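Local coordinates for septation protein imp2 (Schizosaccharomyces pombe, PDB 5C1F), which is required for normal septation and takes part in disassembly of the medial ring, binding phospholipids and anchoring cytoskeletal protein to the membrane, at residues A[271-275]-A[292-297]; A[68-74]-A[254-259]; A[10-14]-A[200-204]. One frame throughout, in Å; residues are numbered along the deposited sequence.

From the N terminus, residues 10-14 come first and are joined much later by residues 200-204 of the long helix 162-252, which closes contact 3. Before that happens, residues 68-74 open contact 2, whose partner 254-259 follows helix 162-252; the two loops therefore cross. Contact 2 fixes the start of helix 69-155 to the short helix 256-267. Contact 1 follows in series, a small two-stranded sheet in the C-terminal extension that closes a loop of 16 residues without helix or strand. Within one chain contacts 1 and 3 lie on opposite sides of the centre, their centres about 108 Å apart, but across the dimer they meet: Ile273 packs on Trp13 of the second subunit.

Contact 1 (A[271-275]-A[292-297]); sequences TGIPQ and VELVQA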
# COMPACT_ATOMS: atom_id res chain seq x y z
N THR A 271 -30.98 -40.64 5.95
CA THR A 271 -30.59 -41.58 4.90
C THR A 271 -31.76 -42.48 4.53
O THR A 271 -31.63 -43.37 3.69
CB THR A 271 -29.40 -42.46 5.34
OG1 THR A 271 -29.76 -43.23 6.48
CG2 THR A 271 -28.19 -41.59 5.67
N GLY A 272 -32.90 -42.24 5.16
CA GLY A 272 -34.07 -43.07 4.94
C GLY A 272 -35.13 -42.40 4.10
O GLY A 272 -35.63 -41.33 4.44
N ILE A 273 -35.48 -43.05 2.99
CA ILE A 273 -36.52 -42.56 2.10
C ILE A 273 -37.90 -42.90 2.66
O ILE A 273 -38.21 -44.07 2.90
CB ILE A 273 -36.39 -43.16 0.68
CG1 ILE A 273 -34.95 -43.05 0.18
CG2 ILE A 273 -37.36 -42.49 -0.28
CD1 ILE A 273 -34.73 -43.69 -1.17
N PRO A 274 -38.73 -41.87 2.88
CA PRO A 274 -40.10 -42.09 3.34
C PRO A 274 -40.94 -42.87 2.32
O PRO A 274 -40.94 -42.53 1.14
CB PRO A 274 -40.65 -40.67 3.54
CG PRO A 274 -39.76 -39.79 2.75
CD PRO A 274 -38.41 -40.44 2.77
N GLN A 275 -41.63 -43.90 2.79
CA GLN A 275 -42.47 -44.73 1.93
C GLN A 275 -43.91 -44.24 1.98
O GLN A 275 -44.38 -43.81 3.03
CB GLN A 275 -42.39 -46.20 2.35
CG GLN A 275 -40.99 -46.77 2.31
CD GLN A 275 -40.36 -46.69 0.94
OE1 GLN A 275 -40.80 -47.36 0.00
NE2 GLN A 275 -39.33 -45.87 0.80
N VAL A 292 -43.87 -43.22 9.67
CA VAL A 292 -43.36 -43.23 8.31
C VAL A 292 -42.32 -44.33 8.13
O VAL A 292 -41.24 -44.29 8.71
CB VAL A 292 -42.74 -41.88 7.91
CG1 VAL A 292 -42.25 -41.92 6.48
CG2 VAL A 292 -43.76 -40.76 8.09
N GLU A 293 -42.68 -45.34 7.33
CA GLU A 293 -41.76 -46.41 6.96
C GLU A 293 -40.59 -45.82 6.20
O GLU A 293 -40.77 -44.96 5.34
CB GLU A 293 -42.48 -47.47 6.13
CG GLU A 293 -41.58 -48.51 5.49
CD GLU A 293 -41.47 -49.78 6.31
OE1 GLU A 293 -41.97 -49.80 7.45
OE2 GLU A 293 -40.89 -50.76 5.80
N LEU A 294 -39.38 -46.27 6.52
CA LEU A 294 -38.19 -45.77 5.84
C LEU A 294 -37.42 -46.89 5.16
O LEU A 294 -37.17 -47.94 5.75
CB LEU A 294 -37.28 -45.04 6.83
CG LEU A 294 -37.85 -43.81 7.54
CD1 LEU A 294 -36.80 -43.16 8.43
CD2 LEU A 294 -38.40 -42.82 6.52
N VAL A 295 -37.06 -46.67 3.90
CA VAL A 295 -36.15 -47.56 3.18
C VAL A 295 -34.85 -46.83 2.91
O VAL A 295 -34.85 -45.76 2.29
CB VAL A 295 -36.76 -48.06 1.86
CG1 VAL A 295 -35.71 -48.79 1.03
CG2 VAL A 295 -37.96 -48.96 2.13
N GLN A 296 -33.74 -47.40 3.37
CA GLN A 296 -32.43 -46.77 3.26
C GLN A 296 -32.05 -46.48 1.80
O GLN A 296 -32.10 -47.36 0.95
CB GLN A 296 -31.36 -47.64 3.91
CG GLN A 296 -29.96 -47.04 3.90
CD GLN A 296 -28.94 -47.89 4.64
OE1 GLN A 296 -29.28 -48.91 5.24
NE2 GLN A 296 -27.68 -47.49 4.58
N ALA A 297 -31.67 -45.23 1.54
CA ALA A 297 -31.22 -44.82 0.21
C ALA A 297 -29.94 -45.55 -0.18
O ALA A 297 -29.07 -45.80 0.65
CB ALA A 297 -31.01 -43.32 0.17
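Ile273 and Val295 face each other as the hydrogen-bonded pair at the middle of a short antiparallel sheet, and each serves the other's backbone. Ile273 N donates to Val295 O at 2.9 Å, while Val295 N returns a bond of 3.0 Å to Ile273 O. At one end Ala297 N donates to Thr271 O at 2.8 Å; at the other, Gln275 N is taken up by Glu293 O. Pro274 has no N-H to offer, and none is missed between the strands, because it sits opposite Leu294 in a non-hydrogen-bonded pair.

Ile273 O carries a second donor. The side chain of Gln275 is bent at CG (chi2 -59°), which folds its amide back along its own strand and brings NE2 within 3.0 Å of that oxygen. The oxygen lies in the amide plane, and NE2 and Val295 N approach it from opposite faces of the peptide. This bond holds the amide over Val295, where Gln275 CD rests 3.5 Å from CG2 of the valine. The CG atoms of Gln275 and Glu293 also touch, but the carboxylate leads away.

On the face of Pro274 and Leu294, Leu294 CD2 lies 3.7 Å from Pro274 CA, and Val292 CG1 presses on Pro274 CB at 3.6 Å. Gly272 leaves room here: a CB on it would crowd Leu294 CD1. On the other face Ile273 CG1 meets Ala297 CB, and Trp13 of the second subunit packs on the same isoleucine.

The strands are thus joined chiefly by main-chain bonds, with one glutamine amide doubling the grip on a single carbonyl, and Ile273, besides covering Ala297, also ties the sheet to the dimer interface.

Contact 2 (A[68-74]-A[254-259]); sequences TGCLKES and CSVSQD
The carboxylate of Asp259 grips two successive backbone N-H groups near the start of helix 69-155. OD1 accepts from Cys70 N at 2.6 Å and OD2 from Leu71 N at 3.0 Å, each oxygen through its syn lone pair, so the carboxylate is held by both oxygens. The positive end of that helix would probably favour the charged carboxylate, and so would Arg219 of the second subunit, which forms a salt bridge with OD2 and also bonds Thr68 OG1. With an alanine here, both N-H groups would probably be left without their acceptor, and Arg219 of the second subunit without its countercharge. Further along, a water donates to Asp259 O and sits beside Thr68 OG1, bridging the two segments. Within 254-259, Ser255 is the N-cap of helix 256-267, its OG accepting from Gln258 N at 3.2 Å.

Gly69 CA lies 3.2 Å from Asp259 OD1, where a CB would clash with that oxygen; its positive phi independently suits glycine. Beside this polar patch lies the disulfide of Cys70 and Cys254, with SG atoms 2.0 Å apart and a chi3 of 83°. Cys70 SG stands between its own backbone N and carbonyl carbon (chi1 67°), which turns it across the gap and sets it 3.3 Å from Asp259 OD1. Ser74, one turn on, adds looser packing: its OG lies 4.0 Å from Cys254 CB, while its hydroxyl bonds Asn250.

A disulfide and a carboxylate that accepts from N-H groups near the start of the other helix thus join the beginning of helix 69-155 to the short helix after 162-252, at the dimer interface of an elongated, largely helical F-BAR domain.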
# COMPACT_ATOMS: atom_id res chain seq x y z
N THR A 68 -17.93 -23.92 5.57
CA THR A 68 -17.54 -25.12 6.31
C THR A 68 -16.22 -25.70 5.78
O THR A 68 -15.72 -25.26 4.75
CB THR A 68 -18.62 -26.23 6.23
OG1 THR A 68 -18.70 -26.74 4.90
CG2 THR A 68 -19.99 -25.69 6.65
N GLY A 69 -15.68 -26.68 6.49
CA GLY A 69 -14.55 -27.46 6.02
C GLY A 69 -13.25 -26.70 5.87
O GLY A 69 -13.01 -25.71 6.56
N CYS A 70 -12.40 -27.16 4.96
CA CYS A 70 -11.11 -26.53 4.75
C CYS A 70 -11.27 -25.21 3.98
O CYS A 70 -10.39 -24.35 4.03
CB CYS A 70 -10.15 -27.47 4.02
SG CYS A 70 -10.57 -27.89 2.31
N LEU A 71 -12.38 -25.06 3.27
CA LEU A 71 -12.65 -23.82 2.55
C LEU A 71 -12.84 -22.66 3.52
O LEU A 71 -12.36 -21.56 3.28
CB LEU A 71 -13.88 -23.98 1.64
CG LEU A 71 -14.24 -22.78 0.75
CD1 LEU A 71 -13.06 -22.35 -0.11
CD2 LEU A 71 -15.44 -23.11 -0.13
N LYS A 72 -13.53 -22.92 4.63
CA LYS A 72 -13.67 -21.93 5.69
C LYS A 72 -12.31 -21.60 6.29
O LYS A 72 -12.01 -20.44 6.59
CB LYS A 72 -14.63 -22.42 6.78
CG LYS A 72 -14.88 -21.39 7.88
CD LYS A 72 -15.72 -21.97 9.01
CE LYS A 72 -15.96 -20.95 10.12
NZ LYS A 72 -16.83 -21.47 11.21
N GLU A 73 -11.48 -22.62 6.46
CA GLU A 73 -10.13 -22.43 6.99
C GLU A 73 -9.30 -21.56 6.07
O GLU A 73 -8.55 -20.70 6.52
CB GLU A 73 -9.44 -23.78 7.22
CG GLU A 73 -10.04 -24.59 8.36
CD GLU A 73 -9.36 -25.93 8.56
OE1 GLU A 73 -8.55 -26.33 7.69
OE2 GLU A 73 -9.63 -26.59 9.59
N SER A 74 -9.43 -21.79 4.77
CA SER A 74 -8.70 -21.02 3.77
C SER A 74 -9.04 -19.54 3.84
O SER A 74 -8.16 -18.69 3.71
CB SER A 74 -8.97 -21.56 2.37
OG SER A 74 -8.45 -22.87 2.23
N CYS A 254 -6.36 -27.96 0.44
CA CYS A 254 -7.80 -27.95 0.66
C CYS A 254 -8.53 -28.80 -0.37
O CYS A 254 -8.71 -28.39 -1.51
CB CYS A 254 -8.33 -26.51 0.64
SG CYS A 254 -10.07 -26.37 1.05
N SER A 255 -8.94 -30.00 0.04
CA SER A 255 -9.63 -30.92 -0.85
C SER A 255 -11.12 -30.61 -0.92
O SER A 255 -11.81 -30.61 0.10
CB SER A 255 -9.42 -32.36 -0.40
OG SER A 255 -10.25 -33.25 -1.13
N VAL A 256 -11.62 -30.35 -2.13
CA VAL A 256 -13.03 -30.08 -2.32
C VAL A 256 -13.86 -31.33 -2.01
O VAL A 256 -14.88 -31.25 -1.31
CB VAL A 256 -13.33 -29.60 -3.76
CG1 VAL A 256 -14.83 -29.64 -4.05
CG2 VAL A 256 -12.78 -28.19 -3.97
N SER A 257 -13.41 -32.49 -2.49
CA SER A 257 -14.14 -33.74 -2.26
C SER A 257 -14.22 -34.07 -0.77
O SER A 257 -15.24 -34.58 -0.30
CB SER A 257 -13.48 -34.89 -3.02
OG SER A 257 -12.12 -35.04 -2.67
N GLN A 258 -13.16 -33.79 -0.02
CA GLN A 258 -13.17 -34.02 1.42
C GLN A 258 -14.14 -33.06 2.11
O GLN A 258 -14.86 -33.45 3.03
CB GLN A 258 -11.77 -33.89 2.02
CG GLN A 258 -11.68 -34.15 3.52
CD GLN A 258 -12.06 -35.58 3.90
OE1 GLN A 258 -11.91 -36.51 3.11
NE2 GLN A 258 -12.55 -35.76 5.13
N ASP A 259 -14.17 -31.82 1.64
CA ASP A 259 -15.10 -30.81 2.16
C ASP A 259 -16.56 -31.20 1.92
O ASP A 259 -17.41 -30.99 2.78
CB ASP A 259 -14.81 -29.45 1.52
CG ASP A 259 -14.03 -28.53 2.43
OD1 ASP A 259 -13.46 -29.02 3.43
OD2 ASP A 259 -14.00 -27.31 2.15
O HOH W 1 -17.27 -28.76 4.72

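Contact 3 (A[10-14]-A[200-204]); sequences NYFWG and WTNEW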
# COMPACT_ATOMS: atom_id res chain seq x y z
N ASN A 10 42.09 24.46 -4.32
CA ASN A 10 42.79 25.07 -5.45
C ASN A 10 41.88 25.71 -6.48
O ASN A 10 42.35 26.31 -7.45
CB ASN A 10 43.67 24.02 -6.14
CG ASN A 10 44.78 23.51 -5.25
OD1 ASN A 10 45.20 24.20 -4.32
ND2 ASN A 10 45.27 22.31 -5.54
N TYR A 11 40.57 25.59 -6.29
CA TYR A 11 39.64 26.01 -7.33
C TYR A 11 38.51 26.91 -6.84
O TYR A 11 37.53 27.11 -7.54
CB TYR A 11 39.06 24.78 -8.03
CG TYR A 11 40.05 24.09 -8.95
CD1 TYR A 11 40.99 23.20 -8.44
CD2 TYR A 11 40.04 24.33 -10.32
CE1 TYR A 11 41.90 22.58 -9.28
CE2 TYR A 11 40.95 23.71 -11.16
CZ TYR A 11 41.88 22.83 -10.63
OH TYR A 11 42.78 22.20 -11.46
N PHE A 12 38.66 27.45 -5.63
CA PHE A 12 37.65 28.37 -5.12
C PHE A 12 38.26 29.63 -4.53
O PHE A 12 38.05 29.95 -3.36
CB PHE A 12 36.76 27.67 -4.10
CG PHE A 12 35.72 26.78 -4.73
CD1 PHE A 12 34.55 27.32 -5.23
CD2 PHE A 12 35.94 25.42 -4.86
CE1 PHE A 12 33.60 26.51 -5.82
CE2 PHE A 12 34.99 24.61 -5.45
CZ PHE A 12 33.82 25.16 -5.93
N TRP A 13 39.01 30.34 -5.36
CA TRP A 13 39.58 31.62 -4.98
C TRP A 13 38.92 32.73 -5.78
O TRP A 13 37.69 32.86 -5.76
CB TRP A 13 41.10 31.61 -5.19
CG TRP A 13 41.80 30.60 -4.33
CD1 TRP A 13 42.12 29.32 -4.67
CD2 TRP A 13 42.24 30.78 -2.98
NE1 TRP A 13 42.74 28.69 -3.62
CE2 TRP A 13 42.83 29.57 -2.57
CE3 TRP A 13 42.21 31.86 -2.09
CZ2 TRP A 13 43.38 29.40 -1.30
CZ3 TRP A 13 42.75 31.69 -0.83
CH2 TRP A 13 43.33 30.47 -0.45
N GLY A 14 39.72 33.52 -6.48
CA GLY A 14 39.20 34.65 -7.23
C GLY A 14 39.68 35.96 -6.64
O GLY A 14 39.99 36.03 -5.45
N TRP A 200 44.82 34.36 6.03
CA TRP A 200 43.61 34.11 5.25
C TRP A 200 43.77 32.94 4.29
O TRP A 200 42.89 32.08 4.18
CB TRP A 200 43.20 35.36 4.48
CG TRP A 200 42.22 35.06 3.39
CD1 TRP A 200 42.45 35.06 2.05
CD2 TRP A 200 40.84 34.69 3.56
NE1 TRP A 200 41.30 34.73 1.37
CE2 TRP A 200 40.30 34.50 2.28
CE3 TRP A 200 40.02 34.52 4.68
CZ2 TRP A 200 38.97 34.13 2.08
CZ3 TRP A 200 38.70 34.16 4.48
CH2 TRP A 200 38.19 33.97 3.19
N THR A 201 44.90 32.91 3.59
CA THR A 201 45.20 31.85 2.63
C THR A 201 45.20 30.48 3.30
O THR A 201 44.64 29.52 2.77
CB THR A 201 46.56 32.09 1.95
OG1 THR A 201 46.49 33.25 1.11
CG2 THR A 201 46.96 30.89 1.10
N ASN A 202 45.81 30.40 4.48
CA ASN A 202 45.87 29.14 5.22
C ASN A 202 44.51 28.72 5.77
O ASN A 202 44.17 27.54 5.76
CB ASN A 202 46.87 29.25 6.37
CG ASN A 202 48.27 28.85 5.95
OD1 ASN A 202 48.46 27.94 5.14
ND2 ASN A 202 49.27 29.53 6.50
N GLU A 203 43.74 29.69 6.25
CA GLU A 203 42.47 29.41 6.90
C GLU A 203 41.41 29.01 5.89
O GLU A 203 40.61 28.10 6.13
CB GLU A 203 42.01 30.62 7.71
CG GLU A 203 41.40 30.26 9.05
CD GLU A 203 42.37 29.49 9.94
OE1 GLU A 203 43.52 29.94 10.10
OE2 GLU A 203 41.97 28.42 10.46
N TRP A 204 41.39 29.69 4.75
CA TRP A 204 40.43 29.38 3.70
C TRP A 204 40.74 28.03 3.08
O TRP A 204 39.84 27.30 2.67
CB TRP A 204 40.41 30.47 2.62
CG TRP A 204 39.43 30.18 1.52
CD1 TRP A 204 39.71 30.03 0.19
CD2 TRP A 204 38.02 30.00 1.65
NE1 TRP A 204 38.56 29.78 -0.51
CE2 TRP A 204 37.50 29.76 0.37
CE3 TRP A 204 37.13 30.03 2.74
CZ2 TRP A 204 36.15 29.54 0.13
CZ3 TRP A 204 35.78 29.81 2.50
CH2 TRP A 204 35.31 29.57 1.21
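Trp13 leans from the N-terminal loop onto helix 162-252, where its indole meets Trp204, Thr201 and Trp200. From CB the side chain leaves with CG anti to the carbonyl carbon (chi1 -63°), which carries the ring toward the helix. NE1, on the five-membered ring, donates to Ser9 O of its own chain. Farther out, Trp204 CD1 stands over one face of the six-membered ring, 3.8 Å from Trp13 CE3 and closer, 3.6 Å, to CZ3; CD2, CE2 and CZ2 also lie near it. The edge of Trp204 points at this face in a T-shaped pair with planes at 76°. At the tip, CH2 comes within 3.6 Å of Thr201 O, which lies in the ring plane, and Thr201 CG2 stands near the same atom. CZ3 also approaches Trp200 NE1 at 4.0 Å.

Trp204 is turned so that its own N-H is used as well: NE1 donates to Phe12 O at 2.9 Å, with the oxygen close to the indole plane. One ring edge thus both bonds the loop backbone and meets the face of the neighbouring tryptophan. Trp200, a turn earlier, backs Trp204 with its CZ2 over one face.

Gly272 and Ile273 of the second subunit pack on Trp13 and Thr201. The aromatic cluster therefore seats the N-terminal segment on a core helix of the F-BAR domain, at the dimer interface where the partner's C-terminal extension lies along it.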